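Local coordinates for ribosomal-protein-alanine acetyltransferase (Clostridium acetobutylicum, PDB 3DNS), which probably transfers an acetyl group to the N-terminal alanine of a ribosomal protein, this chain being the N-terminal domain of a longer enzyme, at residues T62-K65 / E66-V70. Residues are numbered along the deposited sequence; the frame is centred on the assembly and turned at random.
Sequences TYIK and EILSV
Ser69 and Lys65, one helical turn apart, show how a serine can bond back onto its own helix: Lys65 O accepts from both Ser69 N and Ser69 OG, each at 2.9 Å and from opposite faces of the carbonyl plane. The hydroxyl gets there because OG lies beside its own backbone N (chi1 -67°), which turns it back toward the preceding turn. Further i to i+4 backbone bonds run from Glu66 N to Thr62 O, from Ile67 N to Tyr63 O (2.8 Å) and from Leu68 N to Ile64 O, the last with an N-H...O angle of 172°. Ile67 CG1 lies against the same Tyr63 O, 3.3 Å away.

Apolar contacts lie on the buried side. Ile64 sends its two branches to different neighbours: its CD1 meets Ile67 CD1 at 3.9 Å, while its CG2 reaches Leu68 CD1 at 4.0 Å.

The charged ends find partners beyond this helix: Lys65 NZ forms a salt bridge with Glu99, and Glu66 OE2 is hydrogen-bonded to Thr10 OG1 and Tyr9 N. Ile67 packs on strands 10-14 and 21-26 and Leu68 on Phe97, so helix 61-78 touches both the sheet and helix 95-99. It is the crossover of the beta-alpha-beta unit between parallel strands 46-53 and 83-89, consistent with the GNAT acetyltransferase fold.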
# COMPACT_ATOMS: atom_id res chain seq x y z
N THR A 62 10.84 11.29 1.40
CA THR A 62 11.15 11.69 2.76
C THR A 62 10.82 10.54 3.71
O THR A 62 11.48 10.34 4.72
CB THR A 62 10.34 12.96 3.23
OG1 THR A 62 10.46 14.03 2.29
CG2 THR A 62 10.83 13.46 4.57
N TYR A 63 9.76 9.79 3.39
CA TYR A 63 9.29 8.69 4.26
C TYR A 63 10.21 7.50 4.16
O TYR A 63 10.62 6.92 5.15
CB TYR A 63 7.83 8.29 3.95
CG TYR A 63 6.80 9.11 4.70
CD1 TYR A 63 6.80 10.51 4.65
CD2 TYR A 63 5.82 8.48 5.48
CE1 TYR A 63 5.81 11.28 5.36
CE2 TYR A 63 4.85 9.21 6.18
CZ TYR A 63 4.85 10.60 6.12
OH TYR A 63 3.88 11.27 6.83
N ILE A 64 10.58 7.15 2.93
CA ILE A 64 11.54 6.07 2.71
C ILE A 64 12.84 6.34 3.45
O ILE A 64 13.38 5.44 4.08
CB ILE A 64 11.78 5.86 1.23
CG1 ILE A 64 10.45 5.49 0.51
CG2 ILE A 64 12.79 4.75 0.97
CD1 ILE A 64 9.62 4.58 1.31
N LYS A 65 13.36 7.56 3.33
CA LYS A 65 14.56 7.99 4.05
C LYS A 65 14.40 7.76 5.55
O LYS A 65 15.36 7.32 6.22
CB LYS A 65 14.90 9.47 3.81
CG LYS A 65 15.78 9.71 2.60
CD LYS A 65 16.18 11.19 2.41
CE LYS A 65 15.45 11.86 1.24
NZ LYS A 65 16.18 13.10 0.74
N GLU A 66 13.24 8.10 6.08
CA GLU A 66 12.98 7.91 7.50
C GLU A 66 12.97 6.42 7.84
O GLU A 66 13.56 5.98 8.84
CB GLU A 66 11.67 8.56 7.92
CG GLU A 66 11.30 8.30 9.38
CD GLU A 66 10.10 9.10 9.82
OE1 GLU A 66 10.15 10.33 9.79
OE2 GLU A 66 9.09 8.50 10.19
N ILE A 67 12.31 5.62 7.02
CA ILE A 67 12.20 4.20 7.33
C ILE A 67 13.61 3.59 7.41
O ILE A 67 13.96 2.89 8.34
CB ILE A 67 11.30 3.48 6.26
CG1 ILE A 67 9.85 3.98 6.36
CG2 ILE A 67 11.38 1.93 6.35
CD1 ILE A 67 8.99 3.78 5.08
N LEU A 68 14.42 3.89 6.42
CA LEU A 68 15.77 3.39 6.35
C LEU A 68 16.61 3.89 7.53
O LEU A 68 17.36 3.15 8.11
CB LEU A 68 16.40 3.81 5.01
CG LEU A 68 15.95 3.03 3.77
CD1 LEU A 68 16.37 3.81 2.48
CD2 LEU A 68 16.58 1.59 3.75
N SER A 69 16.45 5.16 7.89
CA SER A 69 17.20 5.75 8.97
C SER A 69 16.82 5.10 10.29
O SER A 69 17.68 4.73 11.06
CB SER A 69 17.05 7.29 9.02
OG SER A 69 17.67 7.84 7.88
N VAL A 70 15.53 4.96 10.51
CA VAL A 70 15.00 4.29 11.70
C VAL A 70 15.51 2.88 11.85
O VAL A 70 15.98 2.50 12.94
CB VAL A 70 13.41 4.26 11.71
CG1 VAL A 70 12.91 3.42 12.85
CG2 VAL A 70 12.79 5.74 11.83